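Phosphoribosylformylglycinamidine synthase 2 (Thermus thermophilus, PDB 3VIU) belongs to the AIR synthase-related (PurM-like) family and binds ADP and a magnesium ion. Local coordinates at residues H464-V476 with A539-A553. Numbering follows the deposited sequence.
With MG (magnesium ion), chain D.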
loop_
_atom_site.group_PDB
_atom_site.type_symbol
_atom_site.label_atom_id
_atom_site.label_comp_id
_atom_site.label_asym_id
_atom_site.label_seq_id
_atom_site.Cartn_x
_atom_site.Cartn_y
_atom_site.Cartn_z
ATOM N N HIS A 464 4.018 11.430 -8.953
ATOM C CA HIS A 464 3.571 12.210 -7.811
ATOM C C HIS A 464 3.367 11.334 -6.591
ATOM O O HIS A 464 3.701 11.733 -5.478
ATOM C CB HIS A 464 2.269 12.942 -8.140
ATOM C CG HIS A 464 2.470 14.358 -8.582
ATOM N ND1 HIS A 464 2.910 15.347 -7.727
ATOM C CD2 HIS A 464 2.307 14.948 -9.792
ATOM C CE1 HIS A 464 3.011 16.486 -8.391
ATOM N NE2 HIS A 464 2.651 16.272 -9.646
ATOM N N ALA A 465 2.829 10.134 -6.803
ATOM C CA ALA A 465 2.577 9.190 -5.712
ATOM C C ALA A 465 3.848 8.781 -4.974
ATOM O O ALA A 465 3.905 8.863 -3.745
ATOM C CB ALA A 465 1.853 7.949 -6.243
ATOM N N LEU A 466 4.865 8.342 -5.714
ATOM C CA LEU A 466 6.118 7.939 -5.088
ATOM C C LEU A 466 6.775 9.158 -4.430
ATOM O O LEU A 466 7.267 9.090 -3.298
ATOM C CB LEU A 466 7.077 7.338 -6.120
ATOM C CG LEU A 466 7.937 6.176 -5.608
ATOM C CD1 LEU A 466 8.983 5.811 -6.650
ATOM C CD2 LEU A 466 8.596 6.546 -4.295
ATOM N N ALA A 467 6.785 10.273 -5.149
ATOM C CA ALA A 467 7.363 11.502 -4.628
ATOM C C ALA A 467 6.699 11.870 -3.296
ATOM O O ALA A 467 7.379 12.021 -2.279
ATOM C CB ALA A 467 7.187 12.635 -5.643
ATOM N N GLU A 468 5.371 11.984 -3.299
ATOM C CA GLU A 468 4.624 12.341 -2.098
ATOM C C GLU A 468 4.911 11.390 -0.937
ATOM O O GLU A 468 5.215 11.832 0.170
ATOM C CB GLU A 468 3.118 12.358 -2.380
ATOM C CG GLU A 468 2.301 12.933 -1.217
ATOM C CD GLU A 468 0.814 13.082 -1.528
ATOM O OE1 GLU A 468 0.107 13.775 -0.758
ATOM O OE2 GLU A 468 0.343 12.503 -2.532
ATOM N N ALA A 469 4.817 10.089 -1.184
ATOM C CA ALA A 469 5.076 9.114 -0.133
ATOM C C ALA A 469 6.476 9.324 0.458
ATOM O O ALA A 469 6.652 9.326 1.678
ATOM C CB ALA A 469 4.935 7.700 -0.683
ATOM N N CYS A 470 7.470 9.511 -0.402
ATOM C CA CYS A 470 8.827 9.736 0.076
ATOM C C CYS A 470 8.930 11.065 0.824
ATOM O O CYS A 470 9.659 11.169 1.809
ATOM C CB CYS A 470 9.809 9.726 -1.089
ATOM S SG CYS A 470 10.040 8.107 -1.807
ATOM N N ARG A 471 8.192 12.074 0.354
ATOM C CA ARG A 471 8.208 13.383 0.984
ATOM C C ARG A 471 7.626 13.287 2.390
ATOM O O ARG A 471 8.161 13.866 3.337
ATOM C CB ARG A 471 7.396 14.394 0.159
ATOM C CG ARG A 471 7.570 15.852 0.607
ATOM C CD ARG A 471 6.638 16.784 -0.137
ATOM N NE ARG A 471 6.695 16.552 -1.578
ATOM C CZ ARG A 471 5.643 16.234 -2.329
ATOM N NH1 ARG A 471 5.803 16.041 -3.626
ATOM N NH2 ARG A 471 4.433 16.111 -1.785
ATOM N N ASN A 472 6.532 12.542 2.523
ATOM C CA ASN A 472 5.882 12.383 3.816
ATOM C C ASN A 472 6.764 11.729 4.864
ATOM O O ASN A 472 6.703 12.089 6.046
ATOM C CB ASN A 472 4.587 11.600 3.666
ATOM C CG ASN A 472 3.478 12.442 3.084
ATOM O OD1 ASN A 472 3.244 13.561 3.542
ATOM N ND2 ASN A 472 2.786 11.916 2.074
ATOM N N VAL A 473 7.583 10.773 4.433
ATOM C CA VAL A 473 8.493 10.088 5.338
ATOM C C VAL A 473 9.655 11.024 5.662
ATOM O O VAL A 473 10.091 11.108 6.804
ATOM C CB VAL A 473 9.021 8.786 4.704
ATOM C CG1 VAL A 473 10.267 8.304 5.431
ATOM C CG2 VAL A 473 7.940 7.724 4.759
ATOM N N SER A 474 10.138 11.740 4.655
ATOM C CA SER A 474 11.238 12.680 4.844
ATOM C C SER A 474 10.834 13.785 5.798
ATOM O O SER A 474 11.643 14.274 6.580
ATOM C CB SER A 474 11.633 13.316 3.507
ATOM O OG SER A 474 12.097 12.331 2.613
ATOM N N VAL A 475 9.569 14.177 5.708
ATOM C CA VAL A 475 9.008 15.238 6.528
ATOM C C VAL A 475 8.979 14.931 8.028
ATOM O O VAL A 475 8.985 15.857 8.843
ATOM C CB VAL A 475 7.596 15.597 6.014
ATOM C CG1 VAL A 475 6.808 16.332 7.071
ATOM C CG2 VAL A 475 7.728 16.455 4.771
ATOM N N VAL A 476 8.927 13.657 8.413
ATOM C CA VAL A 476 8.944 13.362 9.844
ATOM C C VAL A 476 10.384 13.102 10.263
ATOM O O VAL A 476 10.664 12.796 11.419
ATOM C CB VAL A 476 8.021 12.157 10.248
ATOM C CG1 VAL A 476 6.566 12.509 9.953
ATOM C CG2 VAL A 476 8.438 10.872 9.532
ATOM N N ALA A 539 -1.854 3.899 -8.608
ATOM C CA ALA A 539 -0.638 3.290 -8.105
ATOM C C ALA A 539 -0.508 3.743 -6.654
ATOM O O ALA A 539 -0.071 4.863 -6.376
ATOM C CB ALA A 539 0.569 3.749 -8.918
HETATM N N MSE A 540 -0.913 2.880 -5.732
HETATM C CA MSE A 540 -0.819 3.194 -4.317
HETATM C C MSE A 540 0.584 2.848 -3.860
HETATM O O MSE A 540 0.942 1.685 -3.715
HETATM C CB MSE A 540 -1.880 2.418 -3.547
HETATM C CG MSE A 540 -3.276 2.895 -3.905
HETATM SE SE MSE A 540 -4.679 1.613 -3.539
HETATM C CE MSE A 540 -6.155 2.862 -3.304
ATOM N N VAL A 541 1.379 3.890 -3.662
ATOM C CA VAL A 541 2.768 3.762 -3.264
ATOM C C VAL A 541 2.986 3.815 -1.764
ATOM O O VAL A 541 2.628 4.789 -1.108
ATOM C CB VAL A 541 3.609 4.877 -3.916
ATOM C CG1 VAL A 541 5.074 4.751 -3.503
ATOM C CG2 VAL A 541 3.461 4.805 -5.435
ATOM N N GLY A 542 3.582 2.750 -1.237
ATOM C CA GLY A 542 3.877 2.674 0.176
ATOM C C GLY A 542 5.379 2.802 0.331
ATOM O O GLY A 542 6.139 2.114 -0.355
ATOM N N VAL A 543 5.807 3.694 1.217
ATOM C CA VAL A 543 7.221 3.911 1.447
ATOM C C VAL A 543 7.592 3.718 2.906
ATOM O O VAL A 543 6.893 4.182 3.805
ATOM C CB VAL A 543 7.653 5.341 1.033
ATOM C CG1 VAL A 543 9.076 5.620 1.530
ATOM C CG2 VAL A 543 7.581 5.491 -0.478
ATOM N N VAL A 544 8.705 3.033 3.133
ATOM C CA VAL A 544 9.186 2.803 4.480
ATOM C C VAL A 544 10.540 3.479 4.622
ATOM O O VAL A 544 11.346 3.476 3.696
ATOM C CB VAL A 544 9.341 1.289 4.789
ATOM C CG1 VAL A 544 10.044 1.102 6.129
ATOM C CG2 VAL A 544 7.976 0.622 4.832
ATOM N N GLY A 545 10.774 4.071 5.786
ATOM C CA GLY A 545 12.040 4.723 6.053
ATOM C C GLY A 545 12.371 4.586 7.526
ATOM O O GLY A 545 11.544 4.116 8.302
ATOM N N VAL A 546 13.573 4.987 7.921
ATOM C CA VAL A 546 13.954 4.897 9.319
ATOM C C VAL A 546 14.521 6.213 9.811
ATOM O O VAL A 546 14.962 7.045 9.017
ATOM C CB VAL A 546 14.997 3.790 9.548
ATOM C CG1 VAL A 546 16.243 4.072 8.721
ATOM C CG2 VAL A 546 15.333 3.695 11.025
ATOM N N LEU A 547 14.499 6.398 11.127
ATOM C CA LEU A 547 15.013 7.613 11.736
ATOM C C LEU A 547 15.279 7.362 13.215
ATOM O O LEU A 547 14.986 6.290 13.733
ATOM C CB LEU A 547 14.001 8.752 11.591
ATOM C CG LEU A 547 12.692 8.633 12.382
ATOM C CD1 LEU A 547 11.978 9.970 12.360
ATOM C CD2 LEU A 547 11.803 7.552 11.797
ATOM N N GLU A 548 15.859 8.346 13.886
ATOM C CA GLU A 548 16.109 8.228 15.312
ATOM C C GLU A 548 14.925 8.921 15.935
ATOM O O GLU A 548 14.716 10.109 15.713
ATOM C CB GLU A 548 17.401 8.941 15.723
ATOM C CG GLU A 548 18.655 8.363 15.091
ATOM C CD GLU A 548 19.925 8.808 15.799
ATOM O OE1 GLU A 548 20.104 10.038 15.974
ATOM O OE2 GLU A 548 20.738 7.925 16.176
ATOM N N VAL A 549 14.142 8.167 16.694
ATOM C CA VAL A 549 12.956 8.695 17.350
ATOM C C VAL A 549 13.220 10.041 18.015
ATOM O O VAL A 549 12.329 10.880 18.124
ATOM C CB VAL A 549 12.454 7.710 18.408
ATOM C CG1 VAL A 549 11.181 8.223 19.044
ATOM C CG2 VAL A 549 12.225 6.367 17.770
ATOM N N ASP A 550 14.454 10.252 18.453
ATOM C CA ASP A 550 14.801 11.500 19.110
ATOM C C ASP A 550 14.952 12.673 18.144
ATOM O O ASP A 550 14.980 13.821 18.566
ATOM C CB ASP A 550 16.087 11.333 19.909
ATOM C CG ASP A 550 16.306 12.466 20.877
ATOM O OD1 ASP A 550 15.475 12.623 21.800
ATOM O OD2 ASP A 550 17.299 13.206 20.708
ATOM N N LYS A 551 15.071 12.385 16.855
ATOM C CA LYS A 551 15.200 13.424 15.840
ATOM C C LYS A 551 14.035 13.224 14.888
ATOM O O LYS A 551 14.207 12.831 13.741
ATOM C CB LYS A 551 16.535 13.286 15.104
ATOM C CG LYS A 551 17.739 13.501 16.013
ATOM C CD LYS A 551 19.043 13.078 15.357
ATOM C CE LYS A 551 20.215 13.235 16.323
ATOM N NZ LYS A 551 21.480 12.659 15.781
ATOM N N ARG A 552 12.842 13.498 15.397
ATOM C CA ARG A 552 11.607 13.331 14.652
ATOM C C ARG A 552 10.884 14.662 14.568
ATOM O O ARG A 552 11.109 15.550 15.384
ATOM C CB ARG A 552 10.726 12.291 15.365
ATOM C CG ARG A 552 9.341 12.058 14.767
ATOM C CD ARG A 552 8.288 13.048 15.288
ATOM N NE ARG A 552 7.401 12.485 16.313
ATOM C CZ ARG A 552 7.804 12.019 17.493
ATOM N NH1 ARG A 552 9.090 12.035 17.817
ATOM N NH2 ARG A 552 6.914 11.551 18.359
ATOM N N ALA A 553 10.021 14.798 13.571
ATOM C CA ALA A 553 9.252 16.013 13.412
ATOM C C ALA A 553 7.802 15.636 13.191
ATOM O O ALA A 553 7.507 14.602 12.604
ATOM C CB ALA A 553 9.770 16.817 12.224
HETATM MG MG MG D . 1.213 15.134 3.821
HETATM O O HOH W 1 1.378 15.160 1.348
HETATM O O HOH W 2 0.247 17.473 3.587
#
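Val-543 meets Ala-469, Cys-470 and Val-473 where helix 458-475 lies against one face of the mixed sheet of a PurM-like N-terminal domain. The axes of helix 464-475 and strand 539-548 approach to 7.7 Å at 29°, running roughly the same way. Alternate strand residues, Ala-539, Val-541 and Val-543, turn their CB toward the helix. From Val-543 CB, which lies 4.0 Å from Ala-469 CB, the side chain forks. CG2, anti to the carbonyl carbon, reaches back to Ala-469 CB at 3.5 Å, and Cys-470 SG and Leu-466 CD2 also touch it; CG1, anti to the backbone N, leads instead to Val-473 CG2. Two residues earlier in the strand, Val-541 splits its branches between Ala-465 and Leu-466: its CG2 packs on Ala-465 CB at 3.6 Å, while CG1 sits by CA and CG of Leu-466. Val-473 CG1 rests on the CA of Gly-545 at 4.0 Å.

The helix also faces a metal site on another side: Asn-472 OD1 binds the magnesium ion at 2.6 Å, with Asp-430 and Asp-620 as further protein ligands, and Asp-448 accepts a hydrogen bond from Asn-472 ND2. Past the strand, the chain turns back to the helix end. Ala-553 N donates to Val-476 O (3.0 Å, 150° at the hydrogen), approaching from 52° above the carbonyl plane. Leu-547 CD1 touches that same Val-476 O at 3.3 Å.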